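Probable LRR receptor-like serine/threonine-protein kinase At4g26540 (Arabidopsis thaliana, PDB 5HZ0) serves as a cell-surface receptor kinase for RGF peptide hormones, which maintain the root stem cell niche, and pairs with SERK co-receptors through its leucine-rich repeat ectodomain. Local coordinates at residues G531-L543 with E557-G569. The protein carries 5 engineered substitutions. Residues are numbered along the deposited sequence; the frame is centred on the assembly and turned at random.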
loop_
_atom_site.group_PDB
_atom_site.type_symbol
_atom_site.label_atom_id
_atom_site.label_comp_id
_atom_site.label_asym_id
_atom_site.label_seq_id
_atom_site.Cartn_x
_atom_site.Cartn_y
_atom_site.Cartn_z
ATOM N N GLY A 531 -32.994 -0.086 -34.094
ATOM C CA GLY A 531 -32.322 -0.007 -35.371
ATOM C C GLY A 531 -31.197 -1.012 -35.484
ATOM O O GLY A 531 -31.145 -2.006 -34.751
ATOM N N GLU A 532 -30.278 -0.745 -36.401
ATOM C CA GLU A 532 -29.228 -1.692 -36.698
ATOM C C GLU A 532 -27.952 -1.361 -35.989
ATOM O O GLU A 532 -27.560 -0.203 -35.910
ATOM C CB GLU A 532 -28.951 -1.732 -38.193
ATOM C CG GLU A 532 -30.015 -2.429 -38.993
ATOM C CD GLU A 532 -29.630 -2.554 -40.453
ATOM O OE1 GLU A 532 -29.412 -1.504 -41.106
ATOM O OE2 GLU A 532 -29.528 -3.705 -40.940
ATOM N N ILE A 533 -27.312 -2.397 -35.468
ATOM C CA ILE A 533 -25.974 -2.282 -34.939
ATOM C C ILE A 533 -25.125 -1.780 -36.094
ATOM O O ILE A 533 -25.007 -2.455 -37.114
ATOM C CB ILE A 533 -25.423 -3.651 -34.500
ATOM C CG1 ILE A 533 -26.419 -4.418 -33.617
ATOM C CG2 ILE A 533 -24.085 -3.483 -33.810
ATOM C CD1 ILE A 533 -25.917 -5.822 -33.204
ATOM N N PRO A 534 -24.546 -0.577 -35.949
ATOM C CA PRO A 534 -23.759 0.033 -37.031
ATOM C C PRO A 534 -22.485 -0.745 -37.331
ATOM O O PRO A 534 -22.023 -1.522 -36.496
ATOM C CB PRO A 534 -23.416 1.421 -36.480
ATOM C CG PRO A 534 -23.546 1.292 -34.989
ATOM C CD PRO A 534 -24.671 0.311 -34.781
ATOM N N ASP A 535 -21.935 -0.541 -38.525
ATOM C CA ASP A 535 -20.704 -1.202 -38.939
ATOM C C ASP A 535 -19.543 -0.643 -38.132
ATOM O O ASP A 535 -18.534 -1.314 -37.914
ATOM C CB ASP A 535 -20.465 -0.959 -40.428
ATOM C CG ASP A 535 -20.124 -2.232 -41.189
ATOM O OD1 ASP A 535 -20.506 -3.335 -40.735
ATOM O OD2 ASP A 535 -19.478 -2.124 -42.258
ATOM N N GLU A 536 -19.707 0.598 -37.687
ATOM C CA GLU A 536 -18.679 1.304 -36.940
ATOM C C GLU A 536 -18.227 0.588 -35.667
ATOM O O GLU A 536 -17.053 0.640 -35.321
ATOM C CB GLU A 536 -19.135 2.728 -36.613
ATOM C CG GLU A 536 -19.066 3.681 -37.803
ATOM C CD GLU A 536 -20.207 3.479 -38.781
ATOM O OE1 GLU A 536 -21.196 2.815 -38.413
ATOM O OE2 GLU A 536 -20.118 3.994 -39.914
ATOM N N LEU A 537 -19.141 -0.080 -34.971
ATOM C CA LEU A 537 -18.764 -0.793 -33.748
ATOM C C LEU A 537 -17.665 -1.836 -33.984
ATOM O O LEU A 537 -16.893 -2.140 -33.081
ATOM C CB LEU A 537 -19.981 -1.442 -33.079
ATOM C CG LEU A 537 -21.008 -0.481 -32.476
ATOM C CD1 LEU A 537 -22.245 -1.222 -32.013
ATOM C CD2 LEU A 537 -20.395 0.308 -31.316
ATOM N N GLY A 538 -17.586 -2.365 -35.203
ATOM C CA GLY A 538 -16.576 -3.356 -35.539
ATOM C C GLY A 538 -15.213 -2.756 -35.853
ATOM O O GLY A 538 -14.217 -3.468 -35.997
ATOM N N GLN A 539 -15.177 -1.433 -35.938
ATOM C CA GLN A 539 -13.992 -0.683 -36.341
ATOM C C GLN A 539 -13.117 -0.238 -35.168
ATOM O O GLN A 539 -12.191 0.552 -35.345
ATOM C CB GLN A 539 -14.381 0.511 -37.217
ATOM C CG GLN A 539 -14.643 0.138 -38.668
ATOM C CD GLN A 539 -15.270 1.265 -39.472
ATOM O OE1 GLN A 539 -15.926 2.148 -38.920
ATOM N NE2 GLN A 539 -15.072 1.236 -40.783
ATOM N N ILE A 540 -13.418 -0.743 -33.973
ATOM C CA ILE A 540 -12.715 -0.341 -32.756
ATOM C C ILE A 540 -11.907 -1.530 -32.260
ATOM O O ILE A 540 -12.355 -2.279 -31.388
ATOM C CB ILE A 540 -13.691 0.021 -31.620
ATOM C CG1 ILE A 540 -14.773 0.989 -32.085
ATOM C CG2 ILE A 540 -12.954 0.585 -30.419
ATOM C CD1 ILE A 540 -15.748 1.327 -30.975
ATOM N N PRO A 541 -10.706 -1.706 -32.829
ATOM C CA PRO A 541 -9.816 -2.845 -32.569
ATOM C C PRO A 541 -9.567 -3.024 -31.079
ATOM O O PRO A 541 -9.398 -4.149 -30.602
ATOM C CB PRO A 541 -8.504 -2.431 -33.255
ATOM C CG PRO A 541 -8.883 -1.361 -34.224
ATOM C CD PRO A 541 -10.034 -0.649 -33.608
ATOM N N SER A 542 -9.541 -1.909 -30.357
ATOM C CA SER A 542 -9.313 -1.917 -28.919
ATOM C C SER A 542 -10.386 -2.673 -28.126
ATOM O O SER A 542 -10.121 -3.087 -26.992
ATOM C CB SER A 542 -9.176 -0.486 -28.395
ATOM O OG SER A 542 -10.227 0.330 -28.884
ATOM N N LEU A 543 -11.582 -2.853 -28.702
ATOM C CA LEU A 543 -12.650 -3.529 -27.961
ATOM C C LEU A 543 -12.173 -4.925 -27.627
ATOM O O LEU A 543 -11.976 -5.747 -28.497
ATOM C CB LEU A 543 -13.931 -3.606 -28.795
ATOM C CG LEU A 543 -14.921 -2.450 -28.635
ATOM C CD1 LEU A 543 -16.134 -2.644 -29.514
ATOM C CD2 LEU A 543 -15.325 -2.336 -27.184
ATOM N N GLU A 557 -28.881 -7.729 -38.999
ATOM C CA GLU A 557 -27.908 -8.797 -38.828
ATOM C C GLU A 557 -26.646 -8.296 -38.146
ATOM O O GLU A 557 -26.358 -7.097 -38.150
ATOM C CB GLU A 557 -27.555 -9.430 -40.187
ATOM C CG GLU A 557 -28.732 -10.124 -40.867
ATOM C CD GLU A 557 -28.360 -10.772 -42.191
ATOM O OE1 GLU A 557 -27.276 -10.459 -42.731
ATOM O OE2 GLU A 557 -29.155 -11.598 -42.690
ATOM N N ILE A 558 -25.912 -9.211 -37.536
ATOM C CA ILE A 558 -24.601 -8.882 -37.007
ATOM C C ILE A 558 -23.733 -8.363 -38.146
ATOM O O ILE A 558 -23.485 -9.068 -39.108
ATOM C CB ILE A 558 -23.938 -10.107 -36.343
ATOM C CG1 ILE A 558 -24.674 -10.468 -35.049
ATOM C CG2 ILE A 558 -22.492 -9.827 -36.031
ATOM C CD1 ILE A 558 -24.146 -11.697 -34.379
ATOM N N PRO A 559 -23.291 -7.105 -38.045
ATOM C CA PRO A 559 -22.484 -6.482 -39.104
ATOM C C PRO A 559 -21.212 -7.269 -39.437
ATOM O O PRO A 559 -20.538 -7.767 -38.531
ATOM C CB PRO A 559 -22.136 -5.108 -38.520
ATOM C CG PRO A 559 -22.423 -5.220 -37.051
ATOM C CD PRO A 559 -23.541 -6.184 -36.923
ATOM N N SER A 560 -20.902 -7.374 -40.729
ATOM C CA SER A 560 -19.741 -8.123 -41.198
ATOM C C SER A 560 -18.447 -7.594 -40.592
ATOM O O SER A 560 -17.511 -8.355 -40.316
ATOM C CB SER A 560 -19.670 -8.119 -42.733
ATOM O OG SER A 560 -19.414 -6.821 -43.255
ATOM N N ARG A 561 -18.412 -6.293 -40.341
ATOM C CA ARG A 561 -17.241 -5.685 -39.713
ATOM C C ARG A 561 -16.911 -6.321 -38.361
ATOM O O ARG A 561 -15.783 -6.220 -37.893
ATOM C CB ARG A 561 -17.430 -4.177 -39.555
ATOM C CG ARG A 561 -16.142 -3.422 -39.250
ATOM C CD ARG A 561 -15.322 -3.204 -40.510
ATOM N NE ARG A 561 -16.098 -2.482 -41.515
ATOM C CZ ARG A 561 -15.590 -1.588 -42.358
ATOM N NH1 ARG A 561 -14.298 -1.295 -42.326
ATOM N NH2 ARG A 561 -16.378 -0.982 -43.235
ATOM N N PHE A 562 -17.890 -6.989 -37.747
ATOM C CA PHE A 562 -17.685 -7.656 -36.462
ATOM C C PHE A 562 -16.604 -8.728 -36.513
ATOM O O PHE A 562 -16.095 -9.151 -35.473
ATOM C CB PHE A 562 -18.989 -8.258 -35.934
ATOM C CG PHE A 562 -19.694 -7.400 -34.913
ATOM C CD1 PHE A 562 -19.698 -6.013 -35.026
ATOM C CD2 PHE A 562 -20.376 -7.983 -33.852
ATOM C CE1 PHE A 562 -20.362 -5.224 -34.094
ATOM C CE2 PHE A 562 -21.039 -7.210 -32.919
ATOM C CZ PHE A 562 -21.034 -5.827 -33.036
ATOM N N SER A 563 -16.250 -9.172 -37.718
ATOM C CA SER A 563 -15.170 -10.147 -37.846
ATOM C C SER A 563 -13.826 -9.527 -37.464
ATOM O O SER A 563 -12.860 -10.232 -37.178
ATOM C CB SER A 563 -15.115 -10.720 -39.263
ATOM O OG SER A 563 -14.999 -9.688 -40.224
ATOM N N ASP A 564 -13.786 -8.199 -37.446
ATOM C CA ASP A 564 -12.578 -7.455 -37.141
ATOM C C ASP A 564 -12.318 -7.279 -35.648
ATOM O O ASP A 564 -11.255 -6.776 -35.267
ATOM C CB ASP A 564 -12.613 -6.079 -37.810
ATOM C CG ASP A 564 -12.182 -6.127 -39.257
ATOM O OD1 ASP A 564 -11.373 -7.015 -39.605
ATOM O OD2 ASP A 564 -12.646 -5.269 -40.040
ATOM N N LEU A 565 -13.241 -7.694 -34.784
ATOM C CA LEU A 565 -12.918 -7.509 -33.382
ATOM C C LEU A 565 -12.206 -8.780 -33.014
ATOM O O LEU A 565 -12.813 -9.730 -32.530
ATOM C CB LEU A 565 -14.202 -7.374 -32.556
ATOM C CG LEU A 565 -15.094 -6.188 -32.945
ATOM C CD1 LEU A 565 -16.523 -6.357 -32.438
ATOM C CD2 LEU A 565 -14.485 -4.897 -32.448
ATOM N N LYS A 566 -10.884 -8.724 -33.113
ATOM C CA LYS A 566 -10.072 -9.924 -33.054
ATOM C C LYS A 566 -9.650 -10.127 -31.627
ATOM O O LYS A 566 -9.158 -11.193 -31.265
ATOM C CB LYS A 566 -8.830 -9.773 -33.933
ATOM C CG LYS A 566 -8.630 -10.889 -34.932
ATOM C CD LYS A 566 -9.764 -10.885 -35.950
ATOM C CE LYS A 566 -10.002 -12.285 -36.567
ATOM N NZ LYS A 566 -11.338 -12.442 -37.262
ATOM N N ASN A 567 -9.828 -9.085 -30.823
ATOM C CA ASN A 567 -9.482 -9.145 -29.408
ATOM C C ASN A 567 -10.631 -9.363 -28.419
ATOM O O ASN A 567 -10.390 -9.541 -27.219
ATOM C CB ASN A 567 -8.682 -7.904 -29.020
ATOM C CG ASN A 567 -7.241 -7.988 -29.464
ATOM O OD1 ASN A 567 -6.523 -8.926 -29.117
ATOM N ND2 ASN A 567 -6.814 -7.018 -30.252
ATOM N N LEU A 568 -11.867 -9.383 -28.917
ATOM C CA LEU A 568 -13.031 -9.387 -28.040
ATOM C C LEU A 568 -13.119 -10.707 -27.297
ATOM O O LEU A 568 -13.175 -11.762 -27.909
ATOM C CB LEU A 568 -14.306 -9.148 -28.850
ATOM C CG LEU A 568 -15.596 -8.949 -28.061
ATOM C CD1 LEU A 568 -15.400 -7.902 -26.965
ATOM C CD2 LEU A 568 -16.702 -8.523 -28.999
ATOM N N GLY A 569 -13.099 -10.646 -25.970
ATOM C CA GLY A 569 -13.210 -11.847 -25.157
ATOM C C GLY A 569 -14.633 -12.223 -24.783
ATOM O O GLY A 569 -14.944 -13.398 -24.612
#
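Gly538 and Phe562 bring the two chain segments closest, their CA atoms 4.5 Å apart, and glycine suits the spot because a CB there would probably crowd the Arg561 carbonyl. On the buried side of this point lies the Phe562 ring. Ile533 CG2, set anti to the backbone N, reaches Phe562 CZ at 3.9 Å, while Leu537 CB meets the ring edge at CE1. Within its own segment, Leu565 CD1 lies over the centre of one ring face and Pro559 CD over the rim of the other. The other branch of Leu565, CD2, packs against Leu543 CB (3.9 Å), the two leucines side by side, and lies beside the carbonyls of Leu537 and Ile540. Pro559, rigid and without an N-H to satisfy, rests its CD against Ile533 CB.

The outer side is looser and polar. Arg561 bends at chi2 and chi3 (79° and 57°), which sets its guanidinium against the side chains of Asp535 and Gln539. NE and NH2 both give weak bonds to Asp535 OD2, at 3.5 and 3.4 Å, in an edge-on salt bridge. Gln539 NE2 stands over one guanidinium face, 3.0 Å above the plane and toward its rim, the amide turned 71° from it; NE2 and NH1, both donors, share no hydrogen bond. Replacing Arg561 by an alanine is likely to leave Asp535 without this countercharge and Gln539 CG without the aliphatic carbons it packs against. Equivalent 3-10 turns stacked this way, hydrophobic residues inward and polar ones outward, build the convex side of the plant leucine-rich repeat solenoid.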